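Local coordinates for protein NAD nucleotidase (Haemophilus influenzae, PDB 3ZU0) that degrades NAD to adenosine and nicotinamide riboside, acting as a zinc-dependent pyrophosphatase and 5'-nucleotidase with greatest activity on AMP, at residues H228-N233 against L241-E246; F432-Y437 against G512-V517; K197-S202 against V276-E281. One frame throughout, in Å; residues are numbered along the deposited sequence.

Contact 1 (H228-N233 against L241-E246). With ZN (zinc ion), chain D.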
loop_
_atom_site.group_PDB
_atom_site.type_symbol
_atom_site.label_atom_id
_atom_site.label_comp_id
_atom_site.label_asym_id
_atom_site.label_seq_id
_atom_site.Cartn_x
_atom_site.Cartn_y
_atom_site.Cartn_z
ATOM N N HIS A 228 1.775 23.452 -0.153
ATOM C CA HIS A 228 2.165 24.859 -0.167
ATOM C C HIS A 228 1.001 25.814 0.133
ATOM O O HIS A 228 1.075 26.995 -0.212
ATOM C CB HIS A 228 2.803 25.256 -1.510
ATOM C CG HIS A 228 4.094 24.552 -1.818
ATOM N ND1 HIS A 228 4.981 25.019 -2.767
ATOM C CD2 HIS A 228 4.638 23.414 -1.326
ATOM C CE1 HIS A 228 6.015 24.200 -2.844
ATOM N NE2 HIS A 228 5.833 23.217 -1.978
ATOM N N TYR A 229 -0.057 25.329 0.788
ATOM C CA TYR A 229 -1.193 26.202 1.120
ATOM C C TYR A 229 -0.947 27.074 2.345
ATOM O O TYR A 229 -0.527 26.595 3.411
ATOM C CB TYR A 229 -2.473 25.408 1.388
ATOM C CG TYR A 229 -3.016 24.615 0.219
ATOM C CD1 TYR A 229 -2.666 24.924 -1.097
ATOM C CD2 TYR A 229 -3.898 23.558 0.440
ATOM C CE1 TYR A 229 -3.177 24.182 -2.154
ATOM C CE2 TYR A 229 -4.407 22.818 -0.608
ATOM C CZ TYR A 229 -4.042 23.127 -1.893
ATOM O OH TYR A 229 -4.566 22.378 -2.920
ATOM N N LEU A 230 -1.270 28.352 2.203
ATOM C CA LEU A 230 -1.332 29.254 3.340
ATOM C C LEU A 230 -2.617 28.957 4.138
ATOM O O LEU A 230 -3.720 29.105 3.627
ATOM C CB LEU A 230 -1.318 30.708 2.838
ATOM C CG LEU A 230 -1.518 31.810 3.884
ATOM C CD1 LEU A 230 -0.558 31.609 5.056
ATOM C CD2 LEU A 230 -1.357 33.209 3.276
ATOM N N TYR A 231 -2.465 28.490 5.373
ATOM C CA TYR A 231 -3.581 28.365 6.294
ATOM C C TYR A 231 -3.554 29.628 7.121
ATOM O O TYR A 231 -2.512 29.966 7.702
ATOM C CB TYR A 231 -3.388 27.175 7.224
ATOM C CG TYR A 231 -3.701 25.825 6.602
ATOM C CD1 TYR A 231 -3.112 25.430 5.405
ATOM C CD2 TYR A 231 -4.571 24.937 7.230
ATOM C CE1 TYR A 231 -3.388 24.158 4.837
ATOM C CE2 TYR A 231 -4.858 23.690 6.680
ATOM C CZ TYR A 231 -4.260 23.304 5.489
ATOM O OH TYR A 231 -4.559 22.061 4.963
ATOM N N GLY A 232 -4.678 30.334 7.174
ATOM C CA GLY A 232 -4.662 31.677 7.710
ATOM C C GLY A 232 -5.849 32.098 8.534
ATOM O O GLY A 232 -6.502 31.290 9.185
ATOM N N ASN A 233 -6.116 33.394 8.522
ATOM C CA ASN A 233 -7.145 33.966 9.387
ATOM C C ASN A 233 -7.609 35.290 8.802
ATOM O O ASN A 233 -7.102 35.732 7.772
ATOM C CB ASN A 233 -6.612 34.163 10.812
ATOM C CG ASN A 233 -5.349 35.017 10.861
ATOM O OD1 ASN A 233 -5.136 35.878 10.011
ATOM N ND2 ASN A 233 -4.506 34.769 11.844
ATOM N N LEU A 241 -3.510 38.175 1.216
ATOM C CA LEU A 241 -2.624 37.018 1.078
ATOM C C LEU A 241 -3.429 35.810 0.574
ATOM O O LEU A 241 -4.650 35.744 0.777
ATOM C CB LEU A 241 -1.964 36.699 2.413
ATOM C CG LEU A 241 -0.954 37.742 2.906
ATOM C CD1 LEU A 241 -0.642 37.497 4.363
ATOM C CD2 LEU A 241 0.312 37.705 2.043
ATOM N N PRO A 242 -2.758 34.847 -0.085
ATOM C CA PRO A 242 -3.536 33.751 -0.674
ATOM C C PRO A 242 -3.987 32.704 0.351
ATOM O O PRO A 242 -3.533 31.560 0.327
ATOM C CB PRO A 242 -2.576 33.151 -1.718
ATOM C CG PRO A 242 -1.229 33.476 -1.226
ATOM C CD PRO A 242 -1.332 34.778 -0.447
ATOM N N VAL A 243 -4.892 33.097 1.245
ATOM C CA VAL A 243 -5.372 32.190 2.294
ATOM C C VAL A 243 -6.261 31.088 1.715
ATOM O O VAL A 243 -7.271 31.369 1.083
ATOM C CB VAL A 243 -6.122 32.968 3.378
ATOM C CG1 VAL A 243 -6.744 32.027 4.408
ATOM C CG2 VAL A 243 -5.164 33.946 4.057
ATOM N N ILE A 244 -5.876 29.832 1.913
ATOM C CA ILE A 244 -6.679 28.726 1.395
ATOM C C ILE A 244 -7.658 28.167 2.429
ATOM O O ILE A 244 -8.812 27.915 2.108
ATOM C CB ILE A 244 -5.822 27.582 0.858
ATOM C CG1 ILE A 244 -4.912 28.080 -0.274
ATOM C CG2 ILE A 244 -6.721 26.449 0.334
ATOM C CD1 ILE A 244 -5.679 28.678 -1.416
ATOM N N TYR A 245 -7.187 27.973 3.659
ATOM C CA TYR A 245 -7.982 27.373 4.708
ATOM C C TYR A 245 -7.719 28.102 5.999
ATOM O O TYR A 245 -6.709 28.788 6.138
ATOM C CB TYR A 245 -7.579 25.917 4.932
ATOM C CG TYR A 245 -7.936 24.936 3.843
ATOM C CD1 TYR A 245 -9.250 24.744 3.454
ATOM C CD2 TYR A 245 -6.951 24.150 3.237
ATOM C CE1 TYR A 245 -9.583 23.831 2.473
ATOM C CE2 TYR A 245 -7.278 23.211 2.271
ATOM C CZ TYR A 245 -8.594 23.058 1.895
ATOM O OH TYR A 245 -8.923 22.148 0.922
ATOM N N GLU A 246 -8.601 27.909 6.974
ATOM C CA GLU A 246 -8.382 28.490 8.285
ATOM C C GLU A 246 -7.205 27.783 8.994
ATOM O O GLU A 246 -7.003 26.573 8.816
ATOM C CB GLU A 246 -9.662 28.402 9.122
ATOM C CG GLU A 246 -9.625 29.224 10.406
ATOM C CD GLU A 246 -9.734 30.727 10.134
ATOM O OE1 GLU A 246 -10.206 31.112 9.041
ATOM O OE2 GLU A 246 -9.337 31.517 11.013
HETATM ZN ZN ZN D . 7.078 21.530 -1.869
#
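Leu-230 O bonds to Ile-244 N (2.8 Å), one residue earlier than the parallel pairing of Tyr-231 with Tyr-245 implies. Leu-230 O is 3.6 Å from Tyr-245 N, the donor of a regular parallel bridge. The irregularity traces to Ile-244, whose helical psi of -44° brings the chain round a corner at Tyr-245. Gly-232 N reaches Tyr-245 O at 2.8 Å, an oxygen that Tyr-231 CA-H also touches. The two tyrosines run side by side because each sets CG beside its own backbone N (chi1 -78° in Tyr-231, similar in Tyr-245). Tyr-245 CB sits over one face of the Tyr-231 ring, 4.0 Å from its centroid, the rings meeting obliquely, planes 57° apart. Tyr-231 OH continues to Ser-206 OG. Ile-244 CG2 lies over a face of the Tyr-229 ring, 4.3 Å from the centroid, and Leu-230 CD2 presses on Leu-241 CB at 3.6 Å. Glu-246 OE1 forms a salt bridge with Arg-237. Just before this cluster, His-228 NE2 binds zinc together with Asp-20, His-22 and Asp-70. Resting on the parallel pairs Tyr-231/Tyr-245 and Gly-232/Glu-246, the strand-helix-strand unit through helix 234-238 is consistent with a beta-alpha-beta crossover following a metal-ligand loop of the calcineurin-like phosphoesterase fold.

Contact 2 (F432-Y437 against G512-V517). With A12 (phosphomethylphosphonic acid adenosyl ester), chain F.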
loop_
_atom_site.group_PDB
_atom_site.type_symbol
_atom_site.label_atom_id
_atom_site.label_comp_id
_atom_site.label_asym_id
_atom_site.label_seq_id
_atom_site.Cartn_x
_atom_site.Cartn_y
_atom_site.Cartn_z
ATOM N N PHE A 432 19.080 20.076 -12.336
ATOM C CA PHE A 432 18.857 18.702 -11.891
ATOM C C PHE A 432 20.059 17.780 -12.018
ATOM O O PHE A 432 20.078 16.701 -11.433
ATOM C CB PHE A 432 17.661 18.096 -12.619
ATOM C CG PHE A 432 16.352 18.729 -12.249
ATOM C CD1 PHE A 432 15.868 18.627 -10.963
ATOM C CD2 PHE A 432 15.617 19.426 -13.181
ATOM C CE1 PHE A 432 14.655 19.206 -10.607
ATOM C CE2 PHE A 432 14.403 19.994 -12.844
ATOM C CZ PHE A 432 13.921 19.890 -11.551
ATOM N N GLY A 433 21.048 18.188 -12.797
ATOM C CA GLY A 433 22.256 17.404 -12.948
ATOM C C GLY A 433 22.018 16.101 -13.681
ATOM O O GLY A 433 22.653 15.096 -13.382
ATOM N N ASN A 434 21.091 16.105 -14.632
ATOM C CA ASN A 434 20.910 14.961 -15.513
ATOM C C ASN A 434 22.076 14.867 -16.471
ATOM O O ASN A 434 22.685 15.866 -16.793
ATOM C CB ASN A 434 19.659 15.121 -16.387
ATOM C CG ASN A 434 18.393 15.266 -15.589
ATOM O OD1 ASN A 434 17.534 16.101 -15.925
ATOM N ND2 ASN A 434 18.259 14.466 -14.524
ATOM N N THR A 435 22.357 13.667 -16.960
ATOM C CA THR A 435 23.215 13.528 -18.129
ATOM C C THR A 435 22.330 13.340 -19.345
ATOM O O THR A 435 21.124 13.119 -19.209
ATOM C CB THR A 435 24.154 12.343 -17.980
ATOM O OG1 THR A 435 23.382 11.186 -17.663
ATOM C CG2 THR A 435 25.150 12.609 -16.853
ATOM N N LEU A 436 22.903 13.441 -20.541
ATOM C CA LEU A 436 22.106 13.241 -21.750
ATOM C C LEU A 436 22.043 11.756 -22.112
ATOM O O LEU A 436 22.961 11.011 -21.804
ATOM C CB LEU A 436 22.644 14.074 -22.916
ATOM C CG LEU A 436 22.867 15.556 -22.602
ATOM C CD1 LEU A 436 23.355 16.292 -23.843
ATOM C CD2 LEU A 436 21.595 16.194 -22.066
ATOM N N TYR A 437 20.958 11.339 -22.755
ATOM C CA TYR A 437 20.697 9.931 -23.001
ATOM C C TYR A 437 20.126 9.786 -24.408
ATOM O O TYR A 437 19.400 10.659 -24.863
ATOM C CB TYR A 437 19.697 9.419 -21.955
ATOM C CG TYR A 437 19.639 7.918 -21.808
ATOM C CD1 TYR A 437 18.923 7.144 -22.716
ATOM C CD2 TYR A 437 20.298 7.273 -20.767
ATOM C CE1 TYR A 437 18.866 5.769 -22.598
ATOM C CE2 TYR A 437 20.247 5.890 -20.643
ATOM C CZ TYR A 437 19.522 5.146 -21.568
ATOM O OH TYR A 437 19.445 3.778 -21.468
ATOM N N GLY A 512 17.597 11.845 -28.831
ATOM C CA GLY A 512 18.295 12.337 -27.660
ATOM C C GLY A 512 17.329 12.922 -26.644
ATOM O O GLY A 512 16.295 13.470 -27.004
ATOM N N THR A 513 17.668 12.807 -25.366
ATOM C CA THR A 513 16.817 13.329 -24.298
ATOM C C THR A 513 17.617 13.359 -22.998
ATOM O O THR A 513 18.817 13.114 -23.021
ATOM C CB THR A 513 15.525 12.502 -24.161
ATOM O OG1 THR A 513 14.615 13.160 -23.261
ATOM C CG2 THR A 513 15.822 11.049 -23.710
ATOM N N ASN A 514 16.995 13.704 -21.873
ATOM C CA ASN A 514 17.732 13.680 -20.612
ATOM C C ASN A 514 17.494 12.355 -19.880
ATOM O O ASN A 514 16.487 11.674 -20.118
ATOM C CB ASN A 514 17.369 14.884 -19.727
ATOM C CG ASN A 514 15.940 14.829 -19.225
ATOM O OD1 ASN A 514 15.586 13.949 -18.454
ATOM N ND2 ASN A 514 15.115 15.765 -19.660
ATOM N N ALA A 515 18.430 11.974 -19.019
ATOM C CA ALA A 515 18.350 10.684 -18.321
ATOM C C ALA A 515 17.092 10.512 -17.460
ATOM O O ALA A 515 16.618 9.395 -17.266
ATOM C CB ALA A 515 19.605 10.453 -17.485
ATOM N N TYR A 516 16.560 11.613 -16.939
ATOM C CA TYR A 516 15.335 11.571 -16.131
ATOM C C TYR A 516 14.145 10.960 -16.887
ATOM O O TYR A 516 13.630 9.887 -16.506
ATOM C CB TYR A 516 15.035 12.979 -15.600
ATOM C CG TYR A 516 13.715 13.209 -14.909
ATOM C CD1 TYR A 516 13.509 12.824 -13.571
ATOM C CD2 TYR A 516 12.700 13.886 -15.555
ATOM C CE1 TYR A 516 12.289 13.079 -12.930
ATOM C CE2 TYR A 516 11.491 14.140 -14.927
ATOM C CZ TYR A 516 11.289 13.733 -13.624
ATOM O OH TYR A 516 10.093 14.024 -13.025
ATOM N N VAL A 517 13.714 11.599 -17.967
ATOM C CA VAL A 517 12.618 11.028 -18.734
ATOM C C VAL A 517 13.002 9.731 -19.444
ATOM O O VAL A 517 12.127 8.908 -19.761
ATOM C CB VAL A 517 11.982 12.026 -19.728
ATOM C CG1 VAL A 517 11.427 13.239 -18.959
ATOM C CG2 VAL A 517 12.972 12.444 -20.825
HETATM P PB A12 F . 8.078 22.490 -7.792
HETATM O O1B A12 F . 7.858 23.924 -8.402
HETATM O O2B A12 F . 9.496 22.089 -8.135
HETATM O O3B A12 F . 7.912 22.513 -6.322
HETATM P PA A12 F . 7.247 20.906 -10.138
HETATM O O1A A12 F . 8.296 21.915 -10.650
HETATM O O2A A12 F . 6.024 20.642 -11.057
HETATM C C3A A12 F . 7.015 21.370 -8.516
HETATM O "O5'" A12 F . 8.189 19.640 -9.730
HETATM C "C5'" A12 F . 8.096 18.474 -10.473
HETATM C "C4'" A12 F . 8.541 18.518 -11.844
HETATM O "O4'" A12 F . 9.977 18.755 -11.825
HETATM C "C3'" A12 F . 8.482 17.192 -12.471
HETATM O "O3'" A12 F . 7.245 16.844 -12.938
HETATM C "C2'" A12 F . 9.487 17.283 -13.567
HETATM O "O2'" A12 F . 8.951 17.839 -14.696
HETATM C "C1'" A12 F . 10.533 18.167 -12.983
HETATM N N9 A12 F . 11.691 17.395 -12.624
HETATM C C8 A12 F . 11.947 16.844 -11.412
HETATM N N7 A12 F . 13.109 16.206 -11.511
HETATM C C5 A12 F . 13.617 16.356 -12.791
HETATM C C6 A12 F . 14.795 15.924 -13.460
HETATM N N6 A12 F . 15.781 15.142 -12.847
HETATM N N1 A12 F . 14.958 16.281 -14.723
HETATM C C2 A12 F . 14.052 17.001 -15.369
HETATM N N3 A12 F . 12.925 17.429 -14.780
HETATM C C4 A12 F . 12.702 17.113 -13.497
#
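The Asn-434 amide and the Tyr-516 ring cross at a slant, their planes only 19° apart, and both border the adenine of the bound nucleotide analogue. Tyr-516 lies beneath one face of the base: C5 of the analogue is centred 3.4 Å above its ring plane. Phe-432 takes the opposite face of the adenine, with C5 again 3.4 Å from the ring plane and over its centre, so the base is held between two aromatic faces. The amide of Asn-434 comes up beside adenine N1 and N6, its CG 3.7 Å from N1 of the analogue. Asp-522, Arg-413, Arg-373 and Ser-462 also hydrogen-bond the analogue. Tyr-516 attains its position with CG anti to the backbone N (chi1 171°), which sends the ring away from the strands and under the base; its OH is hydrogen-bonded to Ser-167 O.

Behind the pocket, strands 435-437 and 512-514 pair antiparallel. Tyr-437 and Thr-513 form a hydrogen-bonded pair, with Tyr-437 N to Thr-513 O and Thr-513 N to Tyr-437 O both 2.8 Å. The ladder ends where Ala-515 N, the first residue of helix 515-518, donates to Thr-435 O at 2.9 Å. Asn-514 is the N-cap of that helix: its OD1 accepts from Val-517 N at 3.0 Å, the donor tilted 28° from the carbonyl plane, while its ND2 is hydrogen-bonded to Gln-407 OE1.

Strand pairing and cap together fix the start of the helix, and hence the place of Tyr-516, relative to the loop bearing Phe-432. The contact combines face-on aromatic contact with a polar group at the N1/N6 side, consistent with recognition of a flat base such as adenine.

Contact 3 (K197-S202 against V276-E281)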
loop_
_atom_site.group_PDB
_atom_site.type_symbol
_atom_site.label_atom_id
_atom_site.label_comp_id
_atom_site.label_asym_id
_atom_site.label_seq_id
_atom_site.Cartn_x
_atom_site.Cartn_y
_atom_site.Cartn_z
ATOM N N LYS A 197 -1.956 9.990 22.412
ATOM C CA LYS A 197 -1.646 11.300 21.850
ATOM C C LYS A 197 -0.677 11.119 20.689
ATOM O O LYS A 197 0.466 10.743 20.890
ATOM C CB LYS A 197 -1.037 12.184 22.939
ATOM C CG LYS A 197 -1.975 12.340 24.155
ATOM C CD LYS A 197 -1.241 12.875 25.403
ATOM C CE LYS A 197 -2.227 13.062 26.557
ATOM N NZ LYS A 197 -2.832 11.772 27.023
ATOM N N ILE A 198 -1.142 11.378 19.473
ATOM C CA ILE A 198 -0.366 11.027 18.291
ATOM C C ILE A 198 -0.331 12.143 17.267
ATOM O O ILE A 198 -1.370 12.632 16.826
ATOM C CB ILE A 198 -0.914 9.746 17.622
ATOM C CG1 ILE A 198 -0.912 8.577 18.616
ATOM C CG2 ILE A 198 -0.098 9.393 16.364
ATOM C CD1 ILE A 198 -1.363 7.255 18.002
ATOM N N ILE A 199 0.878 12.549 16.906
ATOM C CA ILE A 199 1.094 13.575 15.899
ATOM C C ILE A 199 1.608 12.918 14.621
ATOM O O ILE A 199 2.490 12.053 14.656
ATOM C CB ILE A 199 2.156 14.600 16.379
ATOM C CG1 ILE A 199 1.779 15.172 17.754
ATOM C CG2 ILE A 199 2.371 15.709 15.349
ATOM C CD1 ILE A 199 0.402 15.756 17.828
ATOM N N LEU A 200 1.063 13.342 13.490
ATOM C CA LEU A 200 1.494 12.841 12.180
ATOM C C LEU A 200 2.154 14.000 11.434
ATOM O O LEU A 200 1.522 15.035 11.207
ATOM C CB LEU A 200 0.275 12.339 11.384
ATOM C CG LEU A 200 0.507 11.793 9.970
ATOM C CD1 LEU A 200 1.358 10.533 10.008
ATOM C CD2 LEU A 200 -0.837 11.474 9.297
ATOM N N LEU A 201 3.422 13.838 11.089
ATOM C CA LEU A 201 4.162 14.877 10.398
ATOM C C LEU A 201 4.235 14.414 8.954
ATOM O O LEU A 201 5.050 13.561 8.597
ATOM C CB LEU A 201 5.571 15.026 10.995
ATOM C CG LEU A 201 6.470 16.054 10.299
ATOM C CD1 LEU A 201 5.839 17.432 10.438
ATOM C CD2 LEU A 201 7.879 16.024 10.908
ATOM N N SER A 202 3.349 14.958 8.128
ATOM C CA SER A 202 3.049 14.340 6.859
ATOM C C SER A 202 3.241 15.248 5.661
ATOM O O SER A 202 2.566 16.275 5.548
ATOM C CB SER A 202 1.602 13.862 6.875
ATOM O OG SER A 202 1.236 13.383 5.602
ATOM N N VAL A 276 -1.695 23.158 21.681
ATOM C CA VAL A 276 -2.636 22.049 21.746
ATOM C C VAL A 276 -2.678 21.501 23.186
ATOM O O VAL A 276 -1.637 21.229 23.781
ATOM C CB VAL A 276 -2.241 20.920 20.766
ATOM C CG1 VAL A 276 -3.293 19.812 20.770
ATOM C CG2 VAL A 276 -2.092 21.475 19.351
ATOM N N LYS A 277 -3.878 21.390 23.746
ATOM C CA LYS A 277 -4.073 20.716 25.025
ATOM C C LYS A 277 -4.656 19.327 24.803
ATOM O O LYS A 277 -5.647 19.172 24.099
ATOM C CB LYS A 277 -4.999 21.526 25.928
ATOM C CG LYS A 277 -5.279 20.860 27.263
ATOM C CD LYS A 277 -5.999 21.816 28.192
ATOM C CE LYS A 277 -5.326 23.182 28.185
ATOM N NZ LYS A 277 -5.997 24.165 29.096
ATOM N N PHE A 278 -4.039 18.319 25.403
ATOM C CA PHE A 278 -4.549 16.963 25.311
ATOM C C PHE A 278 -5.161 16.544 26.654
ATOM O O PHE A 278 -4.527 16.667 27.691
ATOM C CB PHE A 278 -3.430 15.986 24.959
ATOM C CG PHE A 278 -2.822 16.187 23.590
ATOM C CD1 PHE A 278 -3.324 15.512 22.480
ATOM C CD2 PHE A 278 -1.722 17.012 23.423
ATOM C CE1 PHE A 278 -2.751 15.670 21.220
ATOM C CE2 PHE A 278 -1.146 17.188 22.166
ATOM C CZ PHE A 278 -1.662 16.502 21.058
ATOM N N SER A 279 -6.397 16.063 26.637
ATOM C CA SER A 279 -7.003 15.524 27.848
ATOM C C SER A 279 -6.277 14.246 28.279
ATOM O O SER A 279 -5.425 13.730 27.547
ATOM C CB SER A 279 -8.469 15.216 27.592
ATOM O OG SER A 279 -8.603 14.116 26.711
ATOM N N PRO A 280 -6.590 13.734 29.480
ATOM C CA PRO A 280 -5.988 12.460 29.883
ATOM C C PRO A 280 -6.269 11.357 28.856
ATOM O O PRO A 280 -5.407 10.502 28.607
ATOM C CB PRO A 280 -6.709 12.152 31.198
ATOM C CG PRO A 280 -6.982 13.507 31.768
ATOM C CD PRO A 280 -7.360 14.349 30.581
ATOM N N GLU A 281 -7.462 11.384 28.271
ATOM C CA GLU A 281 -7.860 10.363 27.310
ATOM C C GLU A 281 -7.297 10.631 25.901
ATOM O O GLU A 281 -7.539 9.853 24.987
ATOM C CB GLU A 281 -9.385 10.233 27.251
ATOM C CG GLU A 281 -10.018 9.739 28.539
ATOM C CD GLU A 281 -10.257 10.847 29.549
ATOM O OE1 GLU A 281 -9.857 12.007 29.288
ATOM O OE2 GLU A 281 -10.859 10.555 30.608
#
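Lys-197 and Phe-278 lie alongside each other pointing opposite ways, the aliphatic part of the lysine following one face of the ring. Lys-197 CB stands 4.0 Å above the ring plane of Phe-278, towards its rim, and CG comes within 3.8 Å of Phe-278 CD1. The chain stays extended through chi2 and chi3, which carries CE to 3.5 Å from Phe-278 CB; a bend at chi4 (64°) then turns the ammonium group towards the loop after the strand. The opposite face of the phenyl ring is covered by Val-276 CG1 of its own strand, 3.6 Å above the plane. At the ring edge, Ile-199 CD1 meets Phe-278 CZ at 3.9 Å.

The nearest CA atoms of the two segments, those of Lys-197 and Phe-278, are 7.2 Å apart, so side chains bridge the gap. Strands 198-203 and 270-278 belong to the two different mixed sheets of the phosphoesterase domain, which meet here near one end. Lys-197 NZ makes weak hydrogen bonds to Ser-279 O and Pro-280 O, each 3.3 Å long, and a salt bridge to Glu-151. Lysine therefore plays two parts: its methylenes act as apolar cover for a buried ring, while its charge is met chiefly by the Glu-151 carboxylate, with the two carbonyls adding weakly.

How the contacts relate
Contacts 1 and 3 belong to the metal-binding half of the enzyme and contact 2 to the nucleotide-binding half. Contact 1 is nested within the chain loop closed by contact 3, their nearest atoms about 9 Å apart. Contact 2 follows later in sequence, and its centre lies about 37 Å from that of contact 1 and 45 Å from that of contact 3. Contacts 1 and 2 come within about 13 Å at their nearest atoms, and the ligand reaches from one towards the other: its adenine sits in contact 2, while its terminal O3B is 4.6 Å from the zinc held by His-228. This position is consistent with an active site between contacts 1 and 2, whereas contact 3 joins sheets away from the metal and nucleotide sites.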